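Nuclear inclusion protein A (Tobacco vein mottling virus, PDB 3MMG) probably cleaves peptide bonds as a 3C-type cysteine peptidase of the C4 family. Local coordinates at residues A43-F48 against K199-N204; R49-E54 against N68-Q73; K99-T104 against I158-I163; S138-W143 against F179-E184. The protein carries 3 engineered substitutions. One frame throughout, in Å; residues are numbered along the deposited sequence.

Contact 1: residues A43-F48 against K199-N204; sequences ANQHLF and KNWKFN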
# COMPACT_ATOMS: atom_id res chain seq x y z
N ALA A 43 4.14 1.34 2.49
CA ALA A 43 4.23 1.12 1.05
C ALA A 43 4.43 -0.36 0.75
O ALA A 43 4.60 -1.16 1.66
CB ALA A 43 5.38 1.95 0.46
N ASN A 44 4.42 -0.71 -0.53
CA ASN A 44 4.84 -2.07 -0.93
C ASN A 44 6.35 -2.22 -0.75
O ASN A 44 7.10 -1.29 -1.04
CB ASN A 44 4.54 -2.33 -2.40
CG ASN A 44 3.06 -2.25 -2.72
OD1 ASN A 44 2.57 -1.20 -3.11
ND2 ASN A 44 2.33 -3.35 -2.50
N GLN A 45 6.82 -3.40 -0.30
CA GLN A 45 8.28 -3.69 -0.38
C GLN A 45 8.85 -3.51 -1.78
O GLN A 45 9.99 -3.03 -1.93
CB GLN A 45 8.62 -5.10 0.12
CG GLN A 45 8.51 -5.23 1.63
CD GLN A 45 8.91 -6.59 2.11
OE1 GLN A 45 9.55 -7.34 1.40
NE2 GLN A 45 8.53 -6.93 3.34
N HIS A 46 8.07 -3.84 -2.80
CA HIS A 46 8.56 -3.79 -4.17
C HIS A 46 8.83 -2.39 -4.73
O HIS A 46 9.40 -2.24 -5.81
CB HIS A 46 7.70 -4.63 -5.11
CG HIS A 46 6.45 -3.97 -5.61
ND1 HIS A 46 5.21 -4.25 -5.06
CD2 HIS A 46 6.23 -3.14 -6.66
CE1 HIS A 46 4.28 -3.59 -5.74
NE2 HIS A 46 4.87 -2.92 -6.71
N LEU A 47 8.44 -1.37 -3.96
CA LEU A 47 8.88 -0.00 -4.24
C LEU A 47 10.41 0.07 -4.27
O LEU A 47 10.97 0.89 -5.00
CB LEU A 47 8.34 0.96 -3.18
CG LEU A 47 8.84 2.42 -3.20
CD1 LEU A 47 8.36 3.11 -4.48
CD2 LEU A 47 8.30 3.08 -1.96
N PHE A 48 11.09 -0.79 -3.52
CA PHE A 48 12.55 -0.75 -3.42
C PHE A 48 13.24 -1.92 -4.10
O PHE A 48 14.36 -2.30 -3.73
CB PHE A 48 12.97 -0.61 -1.97
CG PHE A 48 12.38 0.59 -1.30
CD1 PHE A 48 11.40 0.44 -0.33
CD2 PHE A 48 12.79 1.86 -1.66
CE1 PHE A 48 10.84 1.57 0.29
CE2 PHE A 48 12.24 2.99 -1.07
CZ PHE A 48 11.27 2.85 -0.09
N LYS A 199 18.48 0.68 8.95
CA LYS A 199 18.80 1.41 7.71
C LYS A 199 19.39 0.52 6.62
O LYS A 199 19.56 0.95 5.49
CB LYS A 199 19.77 2.57 8.00
CG LYS A 199 19.10 3.82 8.51
CD LYS A 199 20.12 4.94 8.74
CE LYS A 199 19.45 6.16 9.36
NZ LYS A 199 19.02 5.91 10.77
N ASN A 200 19.66 -0.74 6.96
CA ASN A 200 20.37 -1.60 6.03
C ASN A 200 19.53 -2.70 5.37
O ASN A 200 20.07 -3.68 4.85
CB ASN A 200 21.64 -2.15 6.71
CG ASN A 200 22.61 -1.04 7.06
OD1 ASN A 200 23.29 -0.50 6.18
ND2 ASN A 200 22.66 -0.66 8.34
N TRP A 201 18.21 -2.51 5.41
CA TRP A 201 17.24 -3.38 4.72
C TRP A 201 17.34 -3.29 3.20
O TRP A 201 17.40 -2.21 2.62
CB TRP A 201 15.80 -3.06 5.16
CG TRP A 201 14.79 -3.96 4.49
CD1 TRP A 201 14.42 -5.20 4.90
CD2 TRP A 201 14.07 -3.70 3.27
NE1 TRP A 201 13.50 -5.73 4.02
CE2 TRP A 201 13.26 -4.83 3.02
CE3 TRP A 201 14.02 -2.62 2.38
CZ2 TRP A 201 12.40 -4.91 1.91
CZ3 TRP A 201 13.18 -2.70 1.26
CH2 TRP A 201 12.38 -3.84 1.04
N LYS A 202 17.31 -4.45 2.56
CA LYS A 202 17.34 -4.51 1.11
C LYS A 202 16.26 -5.50 0.66
O LYS A 202 16.02 -6.51 1.34
CB LYS A 202 18.74 -4.96 0.67
CG LYS A 202 18.92 -5.18 -0.80
CD LYS A 202 20.39 -5.45 -1.11
CE LYS A 202 20.56 -6.03 -2.51
NZ LYS A 202 22.00 -6.10 -2.88
N PHE A 203 15.61 -5.18 -0.45
CA PHE A 203 14.52 -6.01 -0.99
C PHE A 203 15.00 -7.39 -1.41
O PHE A 203 16.04 -7.53 -2.05
CB PHE A 203 13.83 -5.32 -2.17
CG PHE A 203 12.71 -6.13 -2.78
CD1 PHE A 203 11.49 -6.27 -2.12
CD2 PHE A 203 12.88 -6.76 -4.01
CE1 PHE A 203 10.46 -7.02 -2.67
CE2 PHE A 203 11.86 -7.51 -4.58
CZ PHE A 203 10.64 -7.64 -3.91
N ASN A 204 14.20 -8.40 -1.07
CA ASN A 204 14.47 -9.77 -1.48
C ASN A 204 13.14 -10.50 -1.67
O ASN A 204 12.47 -10.79 -0.69
CB ASN A 204 15.32 -10.47 -0.41
CG ASN A 204 15.67 -11.92 -0.78
OD1 ASN A 204 15.36 -12.39 -1.88
ND2 ASN A 204 16.34 -12.60 0.13
O HOH W 1 11.92 -8.61 0.81
O HOH W 2 16.20 -2.77 -1.89
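Gln45, in the short 3-10 turn 45-47, crosses Trp201 at about a right angle, its amide plane 74° from the indole. With CG beside the backbone N (chi1 -73°) and the chain straight beyond it, the methylenes run past the rim of the indole and bring OE1 to its edge, 3.8 Å from Trp201 CZ2. The same oxygen accepts from water 1 at 2.8 Å, and that water takes a bond from Asn204 N. A long amide suits this place: Gln45 CB packs 3.8 Å from Phe203 CD1 while its far end serves polar partners, with NE2 bonded to Ile82 O. His46 turns its CB away from 199-204 and touches it lightly, backbone N to Phe203 CE1 at 4.0 Å. Its ring belongs to another set of partners: ND1 bonds Asp81, NE2 bonds a polar side chain of the bound peptide, and an aromatic ring of that peptide stacks on it. Phe48 CB, with ring atom CD1, then meets the indole rim 3.9 Å from Trp201 CZ3, the side chains crossing at about a right angle. Water 2 bridges Phe48 O to Phe203 N, so apolar packing and two waters join the segments without any direct hydrogen bond. A short turn carrying a histidine paired with an aspartate beside bound peptide is consistent with the His-Asp part of the catalytic triad in chymotrypsin-like 3C-type proteases.

Contact 2: residues R49-E54 against N68-Q73; sequences RRNNGE and NSTQLQ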
# COMPACT_ATOMS: atom_id res chain seq x y z
N ARG A 49 12.58 -2.49 -5.11
CA ARG A 49 13.17 -3.52 -5.96
C ARG A 49 14.55 -3.11 -6.46
O ARG A 49 15.49 -3.93 -6.46
CB ARG A 49 12.31 -3.73 -7.18
CG ARG A 49 11.14 -4.61 -6.94
CD ARG A 49 10.43 -4.86 -8.25
NE ARG A 49 9.90 -3.66 -8.90
CZ ARG A 49 9.03 -3.71 -9.91
NH1 ARG A 49 8.62 -4.88 -10.36
NH2 ARG A 49 8.58 -2.60 -10.47
N ARG A 50 14.66 -1.86 -6.90
CA ARG A 50 15.92 -1.30 -7.36
C ARG A 50 16.55 -0.50 -6.24
O ARG A 50 15.90 0.37 -5.64
CB ARG A 50 15.71 -0.41 -8.59
CG ARG A 50 14.97 -1.08 -9.72
CD ARG A 50 15.28 -0.39 -11.04
NE ARG A 50 14.77 -1.15 -12.18
CZ ARG A 50 15.35 -1.20 -13.38
NH1 ARG A 50 16.48 -0.54 -13.62
NH2 ARG A 50 14.80 -1.93 -14.34
N ASN A 51 17.82 -0.79 -5.96
CA ASN A 51 18.57 -0.08 -4.93
C ASN A 51 18.91 1.38 -5.30
O ASN A 51 19.07 1.71 -6.49
CB ASN A 51 19.85 -0.85 -4.59
CG ASN A 51 20.50 -0.35 -3.31
OD1 ASN A 51 19.83 -0.20 -2.29
ND2 ASN A 51 21.80 -0.09 -3.37
N ASN A 52 19.01 2.23 -4.27
CA ASN A 52 19.52 3.61 -4.40
C ASN A 52 18.73 4.55 -5.31
O ASN A 52 19.31 5.41 -5.99
CB ASN A 52 21.01 3.61 -4.84
CG ASN A 52 21.97 3.36 -3.68
OD1 ASN A 52 21.66 2.62 -2.74
ND2 ASN A 52 23.17 3.95 -3.77
N GLY A 53 17.41 4.40 -5.35
CA GLY A 53 16.60 5.38 -6.05
C GLY A 53 16.41 6.61 -5.18
O GLY A 53 16.46 6.50 -3.94
N GLU A 54 16.19 7.77 -5.80
CA GLU A 54 15.81 8.99 -5.07
C GLU A 54 14.30 9.01 -4.92
O GLU A 54 13.58 8.95 -5.92
CB GLU A 54 16.24 10.26 -5.81
CG GLU A 54 17.73 10.40 -6.02
CD GLU A 54 18.14 11.80 -6.47
OE1 GLU A 54 17.32 12.55 -7.07
OE2 GLU A 54 19.32 12.16 -6.22
N ASN A 68 18.01 10.03 -1.66
CA ASN A 68 18.45 8.64 -1.58
C ASN A 68 17.76 7.84 -0.47
O ASN A 68 17.96 8.11 0.71
CB ASN A 68 19.98 8.65 -1.39
CG ASN A 68 20.62 7.32 -1.67
OD1 ASN A 68 20.03 6.26 -1.45
ND2 ASN A 68 21.86 7.37 -2.14
N SER A 69 16.94 6.86 -0.86
CA SER A 69 16.11 6.10 0.10
C SER A 69 16.89 5.20 1.09
O SER A 69 16.40 4.87 2.17
CB SER A 69 15.09 5.25 -0.65
OG SER A 69 15.65 3.99 -0.93
N THR A 70 18.13 4.85 0.74
CA THR A 70 18.93 3.96 1.60
C THR A 70 19.31 4.56 2.96
O THR A 70 19.76 3.85 3.86
CB THR A 70 20.18 3.40 0.87
OG1 THR A 70 21.02 4.46 0.43
CG2 THR A 70 19.78 2.56 -0.33
N GLN A 71 19.13 5.87 3.12
CA GLN A 71 19.41 6.51 4.40
C GLN A 71 18.26 6.39 5.38
O GLN A 71 18.41 6.76 6.55
CB GLN A 71 19.74 8.00 4.19
CG GLN A 71 18.55 8.83 3.71
CD GLN A 71 18.93 10.26 3.47
OE1 GLN A 71 19.04 11.06 4.40
NE2 GLN A 71 19.15 10.60 2.21
N LEU A 72 17.11 5.92 4.91
CA LEU A 72 15.91 5.92 5.74
C LEU A 72 15.79 4.67 6.58
O LEU A 72 16.14 3.60 6.13
CB LEU A 72 14.68 6.06 4.86
CG LEU A 72 14.60 7.26 3.90
CD1 LEU A 72 13.50 7.05 2.86
CD2 LEU A 72 14.37 8.55 4.66
N GLN A 73 15.30 4.83 7.81
CA GLN A 73 14.95 3.69 8.67
C GLN A 73 13.71 3.03 8.11
O GLN A 73 12.73 3.71 7.76
CB GLN A 73 14.65 4.14 10.10
CG GLN A 73 15.86 4.69 10.84
CD GLN A 73 15.66 4.72 12.32
OE1 GLN A 73 14.85 5.48 12.84
NE2 GLN A 73 16.41 3.88 13.04
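Gly53 and Ser69 make the buried part of this contact, at the open end of the hairpin of strands 54-59 and 62-68, on the outer edge of the first sheet. Ser69 N donates to Gly53 O at 3.1 Å, a nearly straight bond (167° at the hydrogen), and just beside it Glu54 and Asn68 form the hairpin's last rung, an antiparallel non-hydrogen-bonded pair with CA atoms 4.4 Å apart. Gly53 takes part through its backbone carbonyl, and the small Ser69 side chain fits against the Phe48 ring. The outer side, where Asn51 and Asn52 are exposed, has close approaches but no hydrogen bond across the segments. Asn52 adopts a left-handed backbone conformation, which asparagine tolerates well, and its OD1 comes within 3.1 Å of Thr70 CG2. Asn51 OD1 lies 3.4 Å from Thr70 CG2, so both amide oxygens come up to the one methyl. The amides of Asn52 and Asn68 stand 72° apart. Asn68 OD1 bonds within its own segment: CG lies opposite the backbone N (chi1 -164°), and OD1 takes Thr70 N at 3.2 Å, an Asx turn, and Thr70 OG1 at 2.8 Å, both from one face of its amide. The chemistry implies a division of labour: Asn68 and Thr70 brace the turn internally, while the only hydrogen bond across the segments is the backbone one from Ser69 to Gly53.

Contact 3: residues K99-T104 against I158-I163; sequences KFRQPT and IIDGNI. With FMT (formic acid), chain E.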
# COMPACT_ATOMS: atom_id res chain seq x y z
N LYS A 99 -7.75 3.18 10.74
CA LYS A 99 -7.77 1.82 11.29
C LYS A 99 -7.39 0.79 10.22
O LYS A 99 -7.87 0.89 9.07
CB LYS A 99 -9.15 1.46 11.85
CG LYS A 99 -9.64 2.42 12.95
CD LYS A 99 -8.80 2.36 14.20
CE LYS A 99 -9.37 3.31 15.25
NZ LYS A 99 -8.33 4.32 15.67
N PHE A 100 -6.59 -0.19 10.62
CA PHE A 100 -6.11 -1.29 9.78
C PHE A 100 -6.53 -2.61 10.41
O PHE A 100 -6.39 -2.78 11.62
CB PHE A 100 -4.57 -1.31 9.64
CG PHE A 100 -3.97 -0.04 9.07
CD1 PHE A 100 -3.78 1.08 9.89
CD2 PHE A 100 -3.61 0.05 7.73
CE1 PHE A 100 -3.24 2.28 9.38
CE2 PHE A 100 -3.04 1.24 7.21
CZ PHE A 100 -2.85 2.35 8.04
N ARG A 101 -6.98 -3.56 9.60
CA ARG A 101 -7.19 -4.92 10.14
C ARG A 101 -7.06 -5.94 9.03
O ARG A 101 -7.01 -5.61 7.88
CB ARG A 101 -8.54 -5.03 10.82
CG ARG A 101 -9.72 -4.91 9.92
CD ARG A 101 -11.04 -5.29 10.61
NE ARG A 101 -12.15 -4.91 9.73
CZ ARG A 101 -12.63 -5.64 8.71
NH1 ARG A 101 -12.11 -6.84 8.41
NH2 ARG A 101 -13.62 -5.17 7.98
N GLN A 102 -7.04 -7.21 9.41
CA GLN A 102 -7.01 -8.26 8.40
C GLN A 102 -8.41 -8.40 7.77
O GLN A 102 -9.43 -8.27 8.47
CB GLN A 102 -6.68 -9.59 9.07
CG GLN A 102 -5.27 -9.75 9.59
CD GLN A 102 -5.07 -11.18 10.06
OE1 GLN A 102 -5.65 -11.59 11.07
NE2 GLN A 102 -4.30 -11.95 9.30
N PRO A 103 -8.47 -8.77 6.49
CA PRO A 103 -9.76 -9.04 5.87
C PRO A 103 -10.36 -10.34 6.38
O PRO A 103 -9.63 -11.20 6.90
CB PRO A 103 -9.44 -9.24 4.38
CG PRO A 103 -7.96 -9.03 4.21
CD PRO A 103 -7.33 -9.01 5.58
N THR A 104 -11.66 -10.48 6.20
CA THR A 104 -12.34 -11.74 6.47
C THR A 104 -13.23 -12.04 5.28
O THR A 104 -13.44 -11.18 4.42
CB THR A 104 -13.23 -11.70 7.74
OG1 THR A 104 -14.48 -11.07 7.43
CG2 THR A 104 -12.54 -10.96 8.89
N ILE A 158 -16.05 -2.16 2.94
CA ILE A 158 -17.32 -1.44 2.96
C ILE A 158 -18.20 -1.84 4.16
O ILE A 158 -19.30 -1.30 4.35
CB ILE A 158 -18.09 -1.58 1.61
CG1 ILE A 158 -18.18 -3.05 1.15
CG2 ILE A 158 -17.41 -0.77 0.56
CD1 ILE A 158 -19.18 -3.94 1.88
N ILE A 159 -17.71 -2.77 4.98
CA ILE A 159 -18.39 -3.10 6.25
C ILE A 159 -18.16 -2.01 7.30
O ILE A 159 -19.10 -1.47 7.88
CB ILE A 159 -17.94 -4.48 6.81
CG1 ILE A 159 -18.07 -5.61 5.77
CG2 ILE A 159 -18.72 -4.81 8.09
CD1 ILE A 159 -19.48 -5.83 5.22
N ASP A 160 -16.89 -1.67 7.52
CA ASP A 160 -16.53 -0.75 8.61
C ASP A 160 -15.50 0.33 8.23
O ASP A 160 -15.02 1.07 9.11
CB ASP A 160 -16.03 -1.56 9.81
CG ASP A 160 -14.74 -2.34 9.51
OD1 ASP A 160 -14.19 -2.23 8.38
OD2 ASP A 160 -14.31 -3.10 10.40
N GLY A 161 -15.17 0.43 6.93
CA GLY A 161 -14.20 1.43 6.47
C GLY A 161 -12.75 1.24 6.91
O GLY A 161 -11.92 2.12 6.70
N ASN A 162 -12.42 0.09 7.49
CA ASN A 162 -11.03 -0.21 7.83
C ASN A 162 -10.21 -0.49 6.57
O ASN A 162 -10.73 -1.01 5.58
CB ASN A 162 -10.94 -1.43 8.74
CG ASN A 162 -11.36 -1.16 10.20
OD1 ASN A 162 -12.11 -0.20 10.53
ND2 ASN A 162 -10.86 -2.01 11.08
N ILE A 163 -8.92 -0.15 6.63
CA ILE A 163 -8.02 -0.49 5.53
C ILE A 163 -7.59 -1.94 5.72
O ILE A 163 -7.08 -2.29 6.79
CB ILE A 163 -6.80 0.44 5.52
CG1 ILE A 163 -7.27 1.92 5.39
CG2 ILE A 163 -5.81 0.03 4.42
CD1 ILE A 163 -6.14 2.91 5.53
C FMT E . -5.02 2.86 14.53
O1 FMT E . -5.24 4.08 14.64
O2 FMT E . -5.31 2.00 15.38
O HOH W 3 -9.61 3.40 8.20
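Arg101 meets Asp160 side-on in a salt bridge, the two side chains arriving from opposite directions and their flat ends turned 62° apart. Arg101 NE reaches Asp160 OD2 at 2.9 Å on the syn lone pair, and Arg101 NH2 reaches Asp160 OD1 at 3.0 Å from above the carboxylate plane. Asn162 N closes an Asx turn on Asp160 OD1 from the other face, so that this oxygen is held between two donors. The extended run of Arg101 from CG to NE passes across the Asn162 amide, with Asn162 ND2 3.3 Å from Arg101 CD; an arginine serves here because its aliphatic stem packs while its head pairs with charge, and NH2 also bridges to Asp107. Lys99 CB lies 3.6 Å from Asn162 OD1, and its NZ bonds a formic acid molecule, probably from the crystallisation liquor. The backbones are joined by a single bridge: Ile163 N donates to Lys99 O at 2.9 Å and Arg101 N to Ile163 O at 3.1 Å. Phe100 and Ile163 run side by side, Phe100 CE2 3.9 Å from Ile163 CD1. Phe100 joins Phe182 and Phe186, at the start of helix 186-192, in edge-to-face pairs, and Ile163, where strand 163-171 begins, packs on Phe182 beside it.

Contact 4: residues S138-W143 against F179-E184; sequences SFWQHW and FVEFPE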
# COMPACT_ATOMS: atom_id res chain seq x y z
N SER A 138 -0.05 -13.90 2.05
CA SER A 138 -0.77 -12.73 2.54
C SER A 138 -1.55 -12.04 1.42
O SER A 138 -2.01 -10.90 1.57
CB SER A 138 0.22 -11.77 3.20
OG SER A 138 0.66 -12.31 4.45
N PHE A 139 -1.70 -12.72 0.29
CA PHE A 139 -2.39 -12.13 -0.85
C PHE A 139 -3.87 -12.51 -0.88
O PHE A 139 -4.24 -13.65 -0.58
CB PHE A 139 -1.78 -12.57 -2.20
CG PHE A 139 -0.39 -12.05 -2.45
CD1 PHE A 139 -0.17 -10.67 -2.69
CD2 PHE A 139 0.69 -12.92 -2.47
CE1 PHE A 139 1.15 -10.18 -2.93
CE2 PHE A 139 2.01 -12.43 -2.71
CZ PHE A 139 2.23 -11.06 -2.93
N TRP A 140 -4.71 -11.55 -1.26
CA TRP A 140 -6.12 -11.80 -1.52
C TRP A 140 -6.47 -11.32 -2.92
O TRP A 140 -6.10 -10.20 -3.32
CB TRP A 140 -6.99 -11.01 -0.55
CG TRP A 140 -6.94 -11.47 0.87
CD1 TRP A 140 -5.89 -11.35 1.74
CD2 TRP A 140 -8.00 -12.08 1.60
NE1 TRP A 140 -6.23 -11.87 2.97
CE2 TRP A 140 -7.52 -12.33 2.91
CE3 TRP A 140 -9.33 -12.45 1.27
CZ2 TRP A 140 -8.32 -12.93 3.91
CZ3 TRP A 140 -10.12 -13.06 2.26
CH2 TRP A 140 -9.61 -13.26 3.58
N GLN A 141 -7.22 -12.13 -3.64
CA GLN A 141 -7.65 -11.73 -4.98
C GLN A 141 -8.77 -10.67 -4.91
O GLN A 141 -9.63 -10.70 -4.01
CB GLN A 141 -8.14 -12.96 -5.77
CG GLN A 141 -8.36 -12.66 -7.25
CD GLN A 141 -8.68 -13.91 -8.07
OE1 GLN A 141 -8.75 -15.01 -7.53
NE2 GLN A 141 -8.88 -13.73 -9.37
N HIS A 142 -8.74 -9.74 -5.87
CA HIS A 142 -9.84 -8.81 -6.06
C HIS A 142 -10.04 -8.60 -7.56
O HIS A 142 -9.18 -8.98 -8.37
CB HIS A 142 -9.59 -7.47 -5.30
CG HIS A 142 -8.51 -6.61 -5.89
ND1 HIS A 142 -8.74 -5.76 -6.96
CD2 HIS A 142 -7.21 -6.42 -5.54
CE1 HIS A 142 -7.63 -5.12 -7.26
NE2 HIS A 142 -6.68 -5.50 -6.42
N TRP A 143 -11.19 -8.02 -7.91
CA TRP A 143 -11.57 -7.82 -9.31
C TRP A 143 -11.71 -6.36 -9.77
O TRP A 143 -12.41 -6.09 -10.76
CB TRP A 143 -12.84 -8.63 -9.62
CG TRP A 143 -12.55 -10.11 -9.70
CD1 TRP A 143 -12.29 -10.84 -10.84
CD2 TRP A 143 -12.46 -11.04 -8.60
NE1 TRP A 143 -12.05 -12.16 -10.51
CE2 TRP A 143 -12.14 -12.30 -9.15
CE3 TRP A 143 -12.61 -10.92 -7.22
CZ2 TRP A 143 -11.99 -13.44 -8.34
CZ3 TRP A 143 -12.47 -12.06 -6.41
CH2 TRP A 143 -12.15 -13.30 -6.99
N PHE A 179 -4.29 -8.04 -3.78
CA PHE A 179 -3.77 -7.12 -2.79
C PHE A 179 -3.09 -7.88 -1.67
O PHE A 179 -3.31 -9.09 -1.50
CB PHE A 179 -4.86 -6.17 -2.27
CG PHE A 179 -5.87 -6.77 -1.34
CD1 PHE A 179 -5.64 -6.81 0.06
CD2 PHE A 179 -7.12 -7.21 -1.83
CE1 PHE A 179 -6.63 -7.29 0.93
CE2 PHE A 179 -8.12 -7.67 -0.95
CZ PHE A 179 -7.87 -7.73 0.42
N VAL A 180 -2.26 -7.17 -0.90
CA VAL A 180 -1.56 -7.79 0.25
C VAL A 180 -2.23 -7.27 1.51
O VAL A 180 -2.40 -6.07 1.64
CB VAL A 180 -0.02 -7.50 0.29
CG1 VAL A 180 0.27 -5.98 0.09
CG2 VAL A 180 0.62 -8.04 1.59
N GLU A 181 -2.59 -8.19 2.41
CA GLU A 181 -3.33 -7.82 3.62
C GLU A 181 -2.41 -7.29 4.70
O GLU A 181 -1.27 -7.73 4.82
CB GLU A 181 -4.09 -9.04 4.17
CG GLU A 181 -3.17 -10.19 4.56
CD GLU A 181 -3.74 -11.10 5.63
OE1 GLU A 181 -4.81 -11.69 5.41
OE2 GLU A 181 -3.10 -11.24 6.68
N PHE A 182 -2.93 -6.36 5.50
CA PHE A 182 -2.30 -6.01 6.76
C PHE A 182 -2.43 -7.15 7.74
O PHE A 182 -3.43 -7.88 7.70
CB PHE A 182 -2.90 -4.71 7.33
CG PHE A 182 -2.44 -3.52 6.55
CD1 PHE A 182 -3.21 -3.04 5.49
CD2 PHE A 182 -1.18 -2.99 6.76
CE1 PHE A 182 -2.75 -2.00 4.70
CE2 PHE A 182 -0.70 -1.93 5.96
CZ PHE A 182 -1.49 -1.44 4.92
N PRO A 183 -1.43 -7.32 8.61
CA PRO A 183 -1.50 -8.31 9.67
C PRO A 183 -2.32 -7.81 10.88
O PRO A 183 -2.67 -6.63 10.96
CB PRO A 183 -0.04 -8.47 10.07
CG PRO A 183 0.52 -7.09 9.90
CD PRO A 183 -0.13 -6.62 8.61
N GLU A 184 -2.61 -8.72 11.80
CA GLU A 184 -3.28 -8.39 13.05
C GLU A 184 -2.41 -7.42 13.84
O GLU A 184 -1.18 -7.52 13.80
CB GLU A 184 -3.45 -9.66 13.88
CG GLU A 184 -4.55 -9.60 14.95
CD GLU A 184 -4.63 -10.89 15.79
OE1 GLU A 184 -3.92 -11.88 15.48
OE2 GLU A 184 -5.40 -10.91 16.77
O HOH W 4 -1.34 -13.47 6.10
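Two neighbouring antiparallel strands of the six-stranded, second barrel of this chymotrypsin-like fold meet here, with Phe139 facing Val180 as a non-hydrogen-bonded pair and Trp140 facing Phe179 as a hydrogen-bonded one. Trp140 N gives to Phe179 O at 2.8 Å, Phe179 N returns a bond to Trp140 O, and Glu181 N continues the ladder to Ser138 O at 2.9 Å. The strand directions stand 138° apart, well short of strict antiparallel. Phe139 and Val180 share one side of the sheet, apolar residues suited to a barrel wall, and Val180 also packs on Ile166 of the next strand. On the side of Trp140 and Phe179 the two side chains lie alongside each other: Trp140 CB sits over one face of the Phe179 ring as a CH-pi contact, 3.8 Å from its centroid. The five-membered ring of Trp140 lies within 11° of parallel to the Phe179 ring but is displaced, centroids 5.2 Å apart, with little overlap. His142 CD2 comes to the edge of the same Phe179 ring, 3.8 Å from Phe179 CD2, and His142 NE2 bonds His167. With CG of Glu181 tucked in over the backbone (chi1 61°), its side chain runs across the indole edge of Trp140. OE1 takes the indole N-H, while OE2 bonds Arg80 and Gln102. A glutamate buried beside an indole N-H thus finds both a neutral donor and a cation: Trp140 NE1 donates to Glu181 OE1 at 2.8 Å, on the anti lone pair, with ring and carboxylate nearly coplanar.

In the fold
From the N terminus, residues 43-48 come first, and contact 1 closes the widest loop when they meet 199-204, so the other three lie nested within it. Contact 2 closes a short hairpin region (49-54 to 68-73) within the first sheet and touches contact 1 directly, as where Phe203 packs on Arg49. The chain then passes to 99-104, opening contact 3, and to 138-143, opening contact 4; since 158-163 comes before 179-184, these two cross. They also touch, with a probable hydrogen bond from Gln102 to Glu181. Contact 3 ties the connection entering the second barrel to one of its turns, contact 4 pairs two of the barrel's own strands, and contact 1 returns the C-terminal region to the first sheet.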